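Local coordinates for MHC I-like leukocyte 2 long form (Mus musculus, PDB 6A97), which binds heparan sulfate proteoglycans on the surface of fibroblasts as a GPI-anchored, MHC class I-like membrane glycoprotein, at residues Gln114-Cys119 with Phe130-Tyr135; Arg26-Ala31 with Leu45-Glu50; Ala231-Leu236 with Ala262-Arg267. All coordinates share one frame; numbering follows the deposited sequence.

Contact 1: Gln114-Cys119 with Phe130-Tyr135; sequences QATLGC and FWHLGY
The carbonyl oxygen of T116 receives the amide of H132, N to O 2.8 Å, in a bond that is almost straight at 178°. It belongs to an antiparallel ladder in which the hydrogen-bonded pairs Q114-G134, T116-H132 and G118-F130 each close two such bonds, while A115-L133 and L117-W131 are the non-hydrogen-bonded pairs between them. The two strands form a hairpin in the alpha-2 part of the MHC class I platform. On the face turned to helix 171-193, L117 CD2 sits over the five-membered ring of W131 as a CH-pi contact, 3.7 Å from its centroid. Further along, A115 CB presses on L133 CD2 at 3.5 Å, a tight fit. On the other face, chi1 of 62° sets F130 CG between its own N and carbonyl carbon, and the ring reaches across to the next strand, where G118 CA lies 4.1 Å from the ring centroid. G118, lacking a side chain, lets the ring lie there. T116 CG2 meets the edge of the H132 imidazole, whose ND1 bonds T142. The non-hydrogen-bonded pairs turn their backbone groups to strands 23-31 and 138-144, whereas W131 NE1 is buried with no hydrogen-bond partner in the model.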
ATOM      1  N   GLN A 114       0.967   4.784  31.809  1.00 32.91           N
ATOM      2  CA  GLN A 114       0.646   5.497  30.576  1.00 34.26           C
ATOM      3  C   GLN A 114      -0.852   5.655  30.416  1.00 33.32           C
ATOM      4  O   GLN A 114      -1.631   4.858  30.938  1.00 36.63           O
ATOM      5  CB  GLN A 114       1.202   4.762  29.352  1.00 30.43           C
ATOM      6  CG  GLN A 114       2.720   4.631  29.314  1.00 31.40           C
ATOM      7  CD  GLN A 114       3.180   3.590  28.301  1.00 35.71           C
ATOM      8  OE1 GLN A 114       3.435   2.440  28.654  1.00 33.65           O
ATOM      9  NE2 GLN A 114       3.271   3.987  27.032  1.00 30.76           N
ATOM     10  N   ALA A 115      -1.254   6.671  29.667  1.00 35.23           N
ATOM     11  CA  ALA A 115      -2.651   6.834  29.320  1.00 34.84           C
ATOM     12  C   ALA A 115      -2.765   7.313  27.887  1.00 35.90           C
ATOM     13  O   ALA A 115      -1.959   8.117  27.431  1.00 37.59           O
ATOM     14  CB  ALA A 115      -3.338   7.816  30.269  1.00 31.40           C
ATOM     15  N   THR A 116      -3.752   6.806  27.162  1.00 33.23           N
ATOM     16  CA  THR A 116      -4.094   7.424  25.897  1.00 33.10           C
ATOM     17  C   THR A 116      -5.583   7.715  25.925  1.00 36.87           C
ATOM     18  O   THR A 116      -6.384   6.902  26.394  1.00 36.86           O
ATOM     19  CB  THR A 116      -3.703   6.556  24.680  1.00 35.02           C
ATOM     20  OG1 THR A 116      -3.936   7.303  23.484  1.00 41.74           O
ATOM     21  CG2 THR A 116      -4.500   5.232  24.619  1.00 31.97           C
ATOM     22  N   LEU A 117      -5.958   8.893  25.452  1.00 31.79           N
ATOM     23  CA  LEU A 117      -7.346   9.302  25.557  1.00 33.85           C
ATOM     24  C   LEU A 117      -7.648  10.370  24.535  1.00 37.14           C
ATOM     25  O   LEU A 117      -6.735  10.971  23.968  1.00 34.11           O
ATOM     26  CB  LEU A 117      -7.635   9.786  26.979  1.00 36.44           C
ATOM     27  CG  LEU A 117      -6.927  11.047  27.498  1.00 49.15           C
ATOM     28  CD1 LEU A 117      -7.819  12.293  27.394  1.00 58.09           C
ATOM     29  CD2 LEU A 117      -6.378  10.845  28.904  1.00 54.07           C
ATOM     30  N   GLY A 118      -8.929  10.593  24.279  1.00 38.27           N
ATOM     31  CA  GLY A 118      -9.319  11.626  23.342  1.00 46.06           C
ATOM     32  C   GLY A 118     -10.668  11.376  22.711  1.00 41.22           C
ATOM     33  O   GLY A 118     -11.502  10.664  23.263  1.00 45.02           O
ATOM     34  N   CYS A 119     -10.882  11.969  21.544  1.00 39.71           N
ATOM     35  CA  CYS A 119     -12.176  11.890  20.890  1.00 41.72           C
ATOM     36  C   CYS A 119     -12.008  11.891  19.386  1.00 46.40           C
ATOM     37  O   CYS A 119     -10.995  12.356  18.857  1.00 48.36           O
ATOM     38  CB  CYS A 119     -13.072  13.052  21.318  1.00 38.27           C
ATOM     39  SG  CYS A 119     -12.425  14.684  20.843  1.00 55.60           S
ATOM     40  N   PHE A 130     -12.631   8.042  23.951  1.00 41.91           N
ATOM     41  CA  PHE A 130     -11.923   6.864  24.441  1.00 41.57           C
ATOM     42  C   PHE A 130     -10.945   7.240  25.549  1.00 41.68           C
ATOM     43  O   PHE A 130     -10.472   8.377  25.612  1.00 41.19           O
ATOM     44  CB  PHE A 130     -11.183   6.154  23.297  1.00 41.93           C
ATOM     45  CG  PHE A 130     -10.116   6.992  22.637  1.00 41.08           C
ATOM     46  CD1 PHE A 130     -10.428   7.838  21.582  1.00 40.06           C
ATOM     47  CD2 PHE A 130      -8.798   6.922  23.065  1.00 44.67           C
ATOM     48  CE1 PHE A 130      -9.448   8.609  20.976  1.00 45.18           C
ATOM     49  CE2 PHE A 130      -7.813   7.685  22.459  1.00 42.45           C
ATOM     50  CZ  PHE A 130      -8.139   8.533  21.417  1.00 45.82           C
ATOM     51  N   TRP A 131     -10.647   6.282  26.422  1.00 35.08           N
ATOM     52  CA  TRP A 131      -9.665   6.491  27.483  1.00 32.49           C
ATOM     53  C   TRP A 131      -9.116   5.151  27.964  1.00 40.29           C
ATOM     54  O   TRP A 131      -9.846   4.336  28.536  1.00 37.02           O
ATOM     55  CB  TRP A 131     -10.286   7.271  28.642  1.00 37.00           C
ATOM     56  CG  TRP A 131      -9.303   7.797  29.647  1.00 42.40           C
ATOM     57  CD1 TRP A 131      -8.106   7.243  30.000  1.00 43.68           C
ATOM     58  CD2 TRP A 131      -9.429   8.999  30.419  1.00 42.09           C
ATOM     59  NE1 TRP A 131      -7.484   8.020  30.948  1.00 43.08           N
ATOM     60  CE2 TRP A 131      -8.276   9.105  31.222  1.00 41.21           C
ATOM     61  CE3 TRP A 131     -10.409   9.996  30.509  1.00 48.54           C
ATOM     62  CZ2 TRP A 131      -8.075  10.166  32.109  1.00 45.67           C
ATOM     63  CZ3 TRP A 131     -10.207  11.048  31.391  1.00 52.55           C
ATOM     64  CH2 TRP A 131      -9.051  11.123  32.179  1.00 43.51           C
ATOM     65  N   HIS A 132      -7.826   4.929  27.723  1.00 36.73           N
ATOM     66  CA  HIS A 132      -7.158   3.703  28.150  1.00 33.49           C
ATOM     67  C   HIS A 132      -5.971   4.011  29.052  1.00 37.02           C
ATOM     68  O   HIS A 132      -5.282   5.010  28.860  1.00 36.56           O
ATOM     69  CB  HIS A 132      -6.675   2.896  26.943  1.00 40.32           C
ATOM     70  CG  HIS A 132      -7.717   2.691  25.887  1.00 50.92           C
ATOM     71  ND1 HIS A 132      -8.628   1.656  25.926  1.00 52.47           N
ATOM     72  CD2 HIS A 132      -7.986   3.386  24.756  1.00 52.05           C
ATOM     73  CE1 HIS A 132      -9.415   1.727  24.868  1.00 53.65           C
ATOM     74  NE2 HIS A 132      -9.049   2.769  24.143  1.00 57.99           N
ATOM     75  N   LEU A 133      -5.740   3.154  30.040  1.00 34.23           N
ATOM     76  CA  LEU A 133      -4.533   3.237  30.850  1.00 37.23           C
ATOM     77  C   LEU A 133      -3.660   2.018  30.591  1.00 39.50           C
ATOM     78  O   LEU A 133      -4.162   0.921  30.331  1.00 36.77           O
ATOM     79  CB  LEU A 133      -4.865   3.334  32.341  1.00 40.70           C
ATOM     80  CG  LEU A 133      -5.745   4.491  32.811  1.00 50.63           C
ATOM     81  CD1 LEU A 133      -6.048   4.347  34.289  1.00 54.73           C
ATOM     82  CD2 LEU A 133      -5.052   5.807  32.543  1.00 49.44           C
ATOM     83  N   GLY A 134      -2.351   2.215  30.667  1.00 40.00           N
ATOM     84  CA  GLY A 134      -1.403   1.133  30.490  1.00 38.00           C
ATOM     85  C   GLY A 134      -0.436   1.116  31.651  1.00 42.55           C
ATOM     86  O   GLY A 134      -0.025   2.168  32.147  1.00 39.16           O
ATOM     87  N   TYR A 135      -0.072  -0.081  32.091  1.00 37.25           N
ATOM     88  CA  TYR A 135       0.842  -0.230  33.214  1.00 35.47           C
ATOM     89  C   TYR A 135       1.921  -1.237  32.852  1.00 35.62           C
ATOM     90  O   TYR A 135       1.614  -2.360  32.449  1.00 39.80           O
ATOM     91  CB  TYR A 135       0.095  -0.674  34.478  1.00 37.50           C
ATOM     92  CG  TYR A 135       0.945  -0.625  35.726  1.00 45.86           C
ATOM     93  CD1 TYR A 135       1.403   0.589  36.229  1.00 43.23           C
ATOM     94  CD2 TYR A 135       1.293  -1.787  36.403  1.00 48.28           C
ATOM     95  CE1 TYR A 135       2.181   0.643  37.369  1.00 51.17           C
ATOM     96  CE2 TYR A 135       2.070  -1.741  37.546  1.00 51.18           C
ATOM     97  CZ  TYR A 135       2.511  -0.525  38.024  1.00 58.56           C
ATOM     98  OH  TYR A 135       3.283  -0.478  39.162  1.00 70.42           O
TER

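Contact 2: Arg26-Ala31 with Leu45-Glu50; sequences RYNVRA and LIYVDE
R26 and Y47 exchange both of their backbone bonds: the amide of Y47 reaches R26 O at 2.8 Å, and the amide of R26 returns to Y47 O at 2.9 Å, each donor lying in the plane of the carbonyl it meets. N28 and L45 form the next hydrogen-bonded pair, with N28 N on L45 O at 2.8 Å and L45 N on N28 O at 3.0 Å. Between them Y27 and I46 make the non-hydrogen-bonded pair, whose amides and carbonyls look outward instead: Y27 bonds to the backbone of L117 on one flank, I46 to that of F53 on the other. This hairpin of strands 23-31 and 42-48 is part of the alpha-1 half of the MHC class I platform, the eight-stranded antiparallel floor beneath two long helices. Toward those helices Y27 and I46 run side by side, CE2 of the ring 3.5 Å from CD1 of the isoleucine, with V89 against the tyrosine and L86 and Y189 against I46. The opposite face carries R26, N28 and Y47 alongside L45. R26 leaves the strand extended, CG anti to N at chi1 180°, then bends at chi3; its NE donates to a water at 3.0 Å, which in turn donates to E50 OE1 at 2.6 Å. R26 and E50 are joined through this water, not by direct contact; their opposite charges would probably still attract at this range. R26 NH2 bonds T116 OG1, and N28 OD1 bonds the same hydroxyl. The N28 and Y47 side chains cross at about a right angle, their amide and ring planes 57° apart, with ND2 4.0 Å from CE2, while Y47 OH bonds a polar side chain of another protein's chain, which also packs against N28, L45 and Y47.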
ATOM      1  N   ARG A  26      -5.939  13.120  20.163  1.00 36.80           N
ATOM      2  CA  ARG A  26      -5.410  12.101  21.062  1.00 36.41           C
ATOM      3  C   ARG A  26      -4.364  12.664  22.012  1.00 38.07           C
ATOM      4  O   ARG A  26      -3.426  13.339  21.589  1.00 34.75           O
ATOM      5  CB  ARG A  26      -4.807  10.940  20.269  1.00 31.33           C
ATOM      6  CG  ARG A  26      -4.226   9.834  21.148  1.00 35.22           C
ATOM      7  CD  ARG A  26      -3.580   8.740  20.303  1.00 46.44           C
ATOM      8  NE  ARG A  26      -4.545   8.070  19.435  1.00 60.56           N
ATOM      9  CZ  ARG A  26      -5.192   6.949  19.752  1.00 68.89           C
ATOM     10  NH1 ARG A  26      -6.049   6.411  18.893  1.00 68.49           N
ATOM     11  NH2 ARG A  26      -4.982   6.363  20.923  1.00 60.96           N
ATOM     12  N   TYR A  27      -4.542  12.379  23.296  1.00 34.21           N
ATOM     13  CA  TYR A  27      -3.583  12.739  24.329  1.00 34.23           C
ATOM     14  C   TYR A  27      -2.806  11.500  24.716  1.00 39.23           C
ATOM     15  O   TYR A  27      -3.401  10.526  25.178  1.00 40.54           O
ATOM     16  CB  TYR A  27      -4.279  13.301  25.572  1.00 30.94           C
ATOM     17  CG  TYR A  27      -5.149  14.517  25.352  1.00 37.12           C
ATOM     18  CD1 TYR A  27      -6.442  14.390  24.851  1.00 42.26           C
ATOM     19  CD2 TYR A  27      -4.695  15.791  25.691  1.00 38.50           C
ATOM     20  CE1 TYR A  27      -7.253  15.496  24.671  1.00 37.69           C
ATOM     21  CE2 TYR A  27      -5.498  16.907  25.514  1.00 44.86           C
ATOM     22  CZ  TYR A  27      -6.774  16.754  25.004  1.00 45.18           C
ATOM     23  OH  TYR A  27      -7.580  17.856  24.823  1.00 45.38           O
ATOM     24  N   ASN A  28      -1.493  11.516  24.517  1.00 30.05           N
ATOM     25  CA  ASN A  28      -0.640  10.452  25.027  1.00 28.56           C
ATOM     26  C   ASN A  28       0.070  10.938  26.284  1.00 38.67           C
ATOM     27  O   ASN A  28       0.920  11.831  26.225  1.00 36.77           O
ATOM     28  CB  ASN A  28       0.365   9.996  23.970  1.00 35.29           C
ATOM     29  CG  ASN A  28      -0.229   8.977  23.011  1.00 44.06           C
ATOM     30  OD1 ASN A  28      -1.427   8.717  23.039  1.00 37.70           O
ATOM     31  ND2 ASN A  28       0.607   8.397  22.163  1.00 40.23           N
ATOM     32  N   VAL A  29      -0.302  10.362  27.423  1.00 33.53           N
ATOM     33  CA  VAL A  29       0.197  10.813  28.716  1.00 36.63           C
ATOM     34  C   VAL A  29       1.078   9.749  29.345  1.00 38.52           C
ATOM     35  O   VAL A  29       0.759   8.558  29.303  1.00 37.65           O
ATOM     36  CB  VAL A  29      -0.964  11.147  29.686  1.00 34.38           C
ATOM     37  CG1 VAL A  29      -0.434  11.659  31.013  1.00 31.36           C
ATOM     38  CG2 VAL A  29      -1.914  12.159  29.064  1.00 35.81           C
ATOM     39  N   ARG A  30       2.189  10.170  29.936  1.00 34.67           N
ATOM     40  CA  ARG A  30       3.041   9.233  30.655  1.00 31.42           C
ATOM     41  C   ARG A  30       3.660   9.877  31.891  1.00 30.97           C
ATOM     42  O   ARG A  30       4.144  11.003  31.827  1.00 33.23           O
ATOM     43  CB  ARG A  30       4.137   8.701  29.735  1.00 37.88           C
ATOM     44  CG  ARG A  30       5.208   7.918  30.458  1.00 45.63           C
ATOM     45  CD  ARG A  30       6.077   7.155  29.483  1.00 43.98           C
ATOM     46  NE  ARG A  30       6.752   8.047  28.548  1.00 40.89           N
ATOM     47  CZ  ARG A  30       7.990   8.504  28.714  1.00 42.40           C
ATOM     48  NH1 ARG A  30       8.693   8.148  29.783  1.00 43.27           N
ATOM     49  NH2 ARG A  30       8.530   9.307  27.803  1.00 35.73           N
ATOM     50  N   ALA A  31       3.641   9.159  33.012  1.00 31.34           N
ATOM     51  CA  ALA A  31       4.340   9.598  34.217  1.00 35.25           C
ATOM     52  C   ALA A  31       5.816   9.236  34.139  1.00 48.56           C
ATOM     53  O   ALA A  31       6.170   8.107  33.789  1.00 41.76           O
ATOM     54  CB  ALA A  31       3.713   8.980  35.456  1.00 32.61           C
ATOM     55  N   LEU A  45       1.619  14.588  25.336  1.00 33.24           N
ATOM     56  CA  LEU A  45       1.772  14.808  23.906  1.00 31.76           C
ATOM     57  C   LEU A  45       0.401  14.796  23.260  1.00 35.60           C
ATOM     58  O   LEU A  45      -0.392  13.873  23.479  1.00 36.13           O
ATOM     59  CB  LEU A  45       2.666  13.736  23.278  1.00 30.32           C
ATOM     60  CG  LEU A  45       4.092  13.635  23.815  1.00 34.77           C
ATOM     61  CD1 LEU A  45       4.810  12.435  23.218  1.00 37.07           C
ATOM     62  CD2 LEU A  45       4.855  14.914  23.518  1.00 38.27           C
ATOM     63  N   ILE A  46       0.120  15.821  22.465  1.00 32.31           N
ATOM     64  CA  ILE A  46      -1.189  15.958  21.846  1.00 31.48           C
ATOM     65  C   ILE A  46      -1.102  15.792  20.334  1.00 41.45           C
ATOM     66  O   ILE A  46      -0.334  16.491  19.664  1.00 37.48           O
ATOM     67  CB  ILE A  46      -1.814  17.322  22.171  1.00 34.37           C
ATOM     68  CG1 ILE A  46      -2.114  17.423  23.667  1.00 42.07           C
ATOM     69  CG2 ILE A  46      -3.080  17.532  21.373  1.00 37.99           C
ATOM     70  CD1 ILE A  46      -2.883  18.666  24.036  1.00 45.32           C
ATOM     71  N   TYR A  47      -1.890  14.857  19.809  1.00 43.92           N
ATOM     72  CA  TYR A  47      -1.913  14.561  18.381  1.00 39.53           C
ATOM     73  C   TYR A  47      -3.244  14.936  17.742  1.00 43.42           C
ATOM     74  O   TYR A  47      -4.306  14.553  18.231  1.00 43.30           O
ATOM     75  CB  TYR A  47      -1.642  13.073  18.135  1.00 36.88           C
ATOM     76  CG  TYR A  47      -0.280  12.618  18.597  1.00 35.15           C
ATOM     77  CD1 TYR A  47       0.770  12.496  17.696  1.00 34.09           C
ATOM     78  CD2 TYR A  47      -0.039  12.331  19.938  1.00 30.13           C
ATOM     79  CE1 TYR A  47       2.017  12.087  18.109  1.00 37.46           C
ATOM     80  CE2 TYR A  47       1.209  11.926  20.366  1.00 28.48           C
ATOM     81  CZ  TYR A  47       2.233  11.809  19.442  1.00 34.93           C
ATOM     82  OH  TYR A  47       3.476  11.406  19.851  1.00 40.24           O
ATOM     83  N   VAL A  48      -3.181  15.689  16.650  1.00 41.37           N
ATOM     84  CA  VAL A  48      -4.358  15.944  15.832  1.00 42.30           C
ATOM     85  C   VAL A  48      -4.192  15.226  14.499  1.00 48.97           C
ATOM     86  O   VAL A  48      -3.235  15.487  13.763  1.00 39.47           O
ATOM     87  CB  VAL A  48      -4.585  17.443  15.584  1.00 45.20           C
ATOM     88  CG1 VAL A  48      -5.932  17.665  14.905  1.00 45.21           C
ATOM     89  CG2 VAL A  48      -4.516  18.208  16.891  1.00 41.16           C
ATOM     90  N   ASP A  49      -5.116  14.311  14.210  1.00 48.76           N
ATOM     91  CA  ASP A  49      -5.071  13.504  12.994  1.00 47.48           C
ATOM     92  C   ASP A  49      -3.722  12.805  12.866  1.00 46.65           C
ATOM     93  O   ASP A  49      -3.109  12.802  11.798  1.00 51.16           O
ATOM     94  CB  ASP A  49      -5.364  14.369  11.765  1.00 50.99           C
ATOM     95  CG  ASP A  49      -6.758  14.981  11.809  1.00 61.65           C
ATOM     96  OD1 ASP A  49      -7.639  14.407  12.486  1.00 67.13           O
ATOM     97  OD2 ASP A  49      -6.973  16.034  11.176  1.00 64.97           O
ATOM     98  N   GLU A  50      -3.276  12.233  13.986  1.00 41.78           N
ATOM     99  CA  GLU A  50      -2.025  11.475  14.107  1.00 44.49           C
ATOM    100  C   GLU A  50      -0.756  12.335  14.036  1.00 40.27           C
ATOM    101  O   GLU A  50       0.348  11.800  14.122  1.00 40.18           O
ATOM    102  CB  GLU A  50      -1.947  10.372  13.038  1.00 53.40           C
ATOM    103  CG  GLU A  50      -3.226   9.561  12.858  1.00 57.48           C
ATOM    104  CD  GLU A  50      -3.642   8.839  14.119  1.00 71.64           C
ATOM    105  OE1 GLU A  50      -4.862   8.742  14.373  1.00 78.30           O
ATOM    106  OE2 GLU A  50      -2.750   8.367  14.855  1.00 79.40           O
TER
HETATM  107  O   HOH W   1      -5.041   9.507  16.866  1.00 61.07           O

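Contact 3: Ala231-Leu236 with Ala262-Arg267; sequences ATLVWL and ARVSIR. With SO4 (sulfate ion), chain E.
With chi1 at -88° W235 carries its indole away from its own carbonyl carbon and into the space between two sheets, and chi1 of 56° tucks I266 CG1 between backbone N and carbonyl carbon so that CD1 comes down on that indole. These strands face each other across the core of the alpha-3 immunoglobulin C1-set domain; their axes approach to 7.7 Å at 17°, and side chains rather than backbone ladders fill the gap. I266 CD1 lies over the five-membered ring of W235, 3.8 Å from its centroid, in a CH-pi contact. L233 and V264 point oppositely and overlap along their flanks, CB to CG2 3.6 Å, and L233 CD1 also reaches A262 CB. In the same core, W235 packs on C221 of the disulfide C221-C278, the tryptophan and cystine pairing familiar from immunoglobulin domains. Beyond the core, the amide of R267 donates to O1 of a sulfate at 3.0 Å, an ion probably from the crystallisation liquor that is also bound by R61, E62 and T63 of the second subunit. The indole N-H is satisfied by V264, NE1 to O 3.1 Å: the oxygen lies near the indole plane, while NE1 stands well out of the carbonyl plane.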
ATOM      1  N   ALA A 231       0.097   5.139   3.057  1.00 43.68           N
ATOM      2  CA  ALA A 231       0.653   4.869   1.738  1.00 39.41           C
ATOM      3  C   ALA A 231       0.776   3.371   1.508  1.00 41.89           C
ATOM      4  O   ALA A 231       0.843   2.586   2.457  1.00 36.87           O
ATOM      5  CB  ALA A 231       2.007   5.541   1.581  1.00 40.02           C
ATOM      6  N   THR A 232       0.788   2.972   0.242  1.00 36.58           N
ATOM      7  CA  THR A 232       1.069   1.587  -0.101  1.00 37.58           C
ATOM      8  C   THR A 232       2.134   1.530  -1.180  1.00 39.01           C
ATOM      9  O   THR A 232       2.121   2.322  -2.128  1.00 40.13           O
ATOM     10  CB  THR A 232      -0.192   0.833  -0.592  1.00 46.54           C
ATOM     11  OG1 THR A 232      -0.678   1.436  -1.796  1.00 59.07           O
ATOM     12  CG2 THR A 232      -1.286   0.857   0.462  1.00 49.67           C
ATOM     13  N   LEU A 233       3.067   0.601  -1.015  1.00 40.37           N
ATOM     14  CA  LEU A 233       4.079   0.325  -2.023  1.00 39.71           C
ATOM     15  C   LEU A 233       3.932  -1.118  -2.468  1.00 40.71           C
ATOM     16  O   LEU A 233       3.736  -2.012  -1.643  1.00 42.09           O
ATOM     17  CB  LEU A 233       5.488   0.568  -1.484  1.00 40.41           C
ATOM     18  CG  LEU A 233       5.969   2.009  -1.335  1.00 40.62           C
ATOM     19  CD1 LEU A 233       7.304   2.033  -0.616  1.00 45.59           C
ATOM     20  CD2 LEU A 233       6.090   2.678  -2.704  1.00 42.10           C
ATOM     21  N   VAL A 234       4.016  -1.346  -3.771  1.00 40.63           N
ATOM     22  CA  VAL A 234       3.945  -2.700  -4.295  1.00 40.97           C
ATOM     23  C   VAL A 234       5.009  -2.894  -5.369  1.00 43.40           C
ATOM     24  O   VAL A 234       5.201  -2.034  -6.228  1.00 47.66           O
ATOM     25  CB  VAL A 234       2.540  -3.023  -4.870  1.00 46.59           C
ATOM     26  CG1 VAL A 234       2.099  -1.967  -5.863  1.00 45.35           C
ATOM     27  CG2 VAL A 234       2.524  -4.403  -5.515  1.00 59.20           C
ATOM     28  N   TRP A 235       5.735  -4.003  -5.284  1.00 41.45           N
ATOM     29  CA  TRP A 235       6.627  -4.408  -6.356  1.00 41.81           C
ATOM     30  C   TRP A 235       5.838  -5.253  -7.343  1.00 43.53           C
ATOM     31  O   TRP A 235       5.130  -6.183  -6.948  1.00 42.30           O
ATOM     32  CB  TRP A 235       7.828  -5.183  -5.817  1.00 41.40           C
ATOM     33  CG  TRP A 235       8.979  -4.311  -5.430  1.00 43.76           C
ATOM     34  CD1 TRP A 235       9.406  -4.024  -4.164  1.00 41.47           C
ATOM     35  CD2 TRP A 235       9.848  -3.597  -6.319  1.00 44.27           C
ATOM     36  NE1 TRP A 235      10.491  -3.185  -4.211  1.00 45.47           N
ATOM     37  CE2 TRP A 235      10.782  -2.906  -5.523  1.00 47.95           C
ATOM     38  CE3 TRP A 235       9.924  -3.473  -7.710  1.00 42.25           C
ATOM     39  CZ2 TRP A 235      11.779  -2.105  -6.070  1.00 43.85           C
ATOM     40  CZ3 TRP A 235      10.918  -2.676  -8.252  1.00 42.40           C
ATOM     41  CH2 TRP A 235      11.833  -2.006  -7.435  1.00 41.83           C
ATOM     42  N   LEU A 236       5.959  -4.922  -8.625  1.00 43.15           N
ATOM     43  CA  LEU A 236       5.206  -5.600  -9.670  1.00 43.60           C
ATOM     44  C   LEU A 236       6.139  -6.319 -10.633  1.00 45.33           C
ATOM     45  O   LEU A 236       7.129  -5.751 -11.086  1.00 44.43           O
ATOM     46  CB  LEU A 236       4.335  -4.601 -10.441  1.00 44.37           C
ATOM     47  CG  LEU A 236       3.255  -3.857  -9.647  1.00 44.33           C
ATOM     48  CD1 LEU A 236       2.730  -2.670 -10.443  1.00 48.30           C
ATOM     49  CD2 LEU A 236       2.123  -4.786  -9.283  1.00 44.00           C
ATOM     50  N   ALA A 262       8.598   5.820   3.076  1.00 39.28           N
ATOM     51  CA  ALA A 262       8.379   4.380   3.158  1.00 38.56           C
ATOM     52  C   ALA A 262       9.390   3.631   2.297  1.00 38.62           C
ATOM     53  O   ALA A 262      10.066   4.225   1.454  1.00 40.64           O
ATOM     54  CB  ALA A 262       6.959   4.034   2.743  1.00 41.60           C
ATOM     55  N   ARG A 263       9.488   2.325   2.504  1.00 38.38           N
ATOM     56  CA  ARG A 263      10.526   1.538   1.850  1.00 43.34           C
ATOM     57  C   ARG A 263      10.101   0.078   1.707  1.00 42.98           C
ATOM     58  O   ARG A 263       9.526  -0.499   2.630  1.00 40.62           O
ATOM     59  CB  ARG A 263      11.831   1.646   2.644  1.00 43.81           C
ATOM     60  CG  ARG A 263      12.866   0.579   2.350  1.00 61.68           C
ATOM     61  CD  ARG A 263      14.108   0.787   3.207  1.00 70.76           C
ATOM     62  NE  ARG A 263      13.795   0.753   4.634  1.00 79.96           N
ATOM     63  CZ  ARG A 263      14.603   1.204   5.591  1.00 84.19           C
ATOM     64  NH1 ARG A 263      15.779   1.734   5.282  1.00 87.65           N
ATOM     65  NH2 ARG A 263      14.233   1.126   6.861  1.00 82.18           N
ATOM     66  N   VAL A 264      10.352  -0.502   0.534  1.00 39.30           N
ATOM     67  CA  VAL A 264      10.145  -1.934   0.306  1.00 40.58           C
ATOM     68  C   VAL A 264      11.258  -2.456  -0.584  1.00 39.89           C
ATOM     69  O   VAL A 264      11.567  -1.858  -1.618  1.00 40.85           O
ATOM     70  CB  VAL A 264       8.780  -2.250  -0.359  1.00 40.66           C
ATOM     71  CG1 VAL A 264       8.594  -3.751  -0.491  1.00 45.48           C
ATOM     72  CG2 VAL A 264       7.634  -1.671   0.436  1.00 42.93           C
ATOM     73  N   SER A 265      11.867  -3.566  -0.181  1.00 40.94           N
ATOM     74  CA  SER A 265      12.924  -4.180  -0.974  1.00 44.29           C
ATOM     75  C   SER A 265      12.572  -5.602  -1.390  1.00 46.56           C
ATOM     76  O   SER A 265      11.786  -6.274  -0.723  1.00 45.44           O
ATOM     77  CB  SER A 265      14.243  -4.182  -0.198  1.00 54.43           C
ATOM     78  OG  SER A 265      14.735  -2.863  -0.045  1.00 62.44           O
ATOM     79  N   ILE A 266      13.154  -6.042  -2.504  1.00 40.33           N
ATOM     80  CA  ILE A 266      13.059  -7.426  -2.958  1.00 40.05           C
ATOM     81  C   ILE A 266      14.408  -7.866  -3.499  1.00 45.24           C
ATOM     82  O   ILE A 266      15.246  -7.031  -3.842  1.00 45.53           O
ATOM     83  CB  ILE A 266      11.996  -7.620  -4.062  1.00 40.20           C
ATOM     84  CG1 ILE A 266      12.281  -6.688  -5.242  1.00 46.16           C
ATOM     85  CG2 ILE A 266      10.588  -7.384  -3.512  1.00 40.10           C
ATOM     86  CD1 ILE A 266      11.349  -6.881  -6.421  1.00 52.61           C
ATOM     87  N   ARG A 267      14.614  -9.176  -3.580  1.00 43.75           N
ATOM     88  CA  ARG A 267      15.829  -9.712  -4.173  1.00 49.29           C
ATOM     89  C   ARG A 267      15.489 -10.439  -5.462  1.00 50.42           C
ATOM     90  O   ARG A 267      14.577 -11.264  -5.500  1.00 49.30           O
ATOM     91  CB  ARG A 267      16.549 -10.645  -3.199  1.00 53.67           C
ATOM     92  CG  ARG A 267      17.147  -9.916  -2.011  1.00 67.53           C
ATOM     93  CD  ARG A 267      16.833 -10.626  -0.713  1.00 77.65           C
ATOM     94  NE  ARG A 267      16.475  -9.674   0.334  1.00 86.58           N
ATOM     95  CZ  ARG A 267      15.259  -9.157   0.484  1.00 85.58           C
ATOM     96  NH1 ARG A 267      14.283  -9.500  -0.344  1.00 92.77           N
ATOM     97  NH2 ARG A 267      15.018  -8.298   1.462  1.00 78.88           N
TER
HETATM   98  S   SO4 E 301      12.549 -11.579  -1.219  1.00 56.90           S
HETATM   99  O1  SO4 E 301      12.368 -10.633  -2.315  1.00 55.63           O
HETATM  100  O2  SO4 E 301      11.715 -12.754  -1.445  1.00 53.07           O
HETATM  101  O3  SO4 E 301      12.161 -10.960   0.043  1.00 53.22           O
HETATM  102  O4  SO4 E 301      13.951 -11.972  -1.159  1.00 52.74           O

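How the contacts relate
Contacts 1 and 2 are parts of one sheet. Their centres lie about 9 Å apart, and strands 23-31 and 113-121 are neighbours, so the hairpins join directly: Y27 N to L117 O is 2.7 Å and A115 N to V29 O 2.8 Å, both probable hydrogen bonds. R26 NH2 packs against F130 CE2 at 3.5 Å, on the face away from the helices. The alpha-1 and alpha-2 halves of the platform thereby become continuous. Contact 3 stands apart in the immunoglobulin domain, its centre about 33 Å from that of contact 1 and 30 Å from that of contact 2, with nearest atoms about 20 and 11 Å away. The sulfate belongs to contact 3 alone; in this crystal structure it bridges contact 3 to the second subunit.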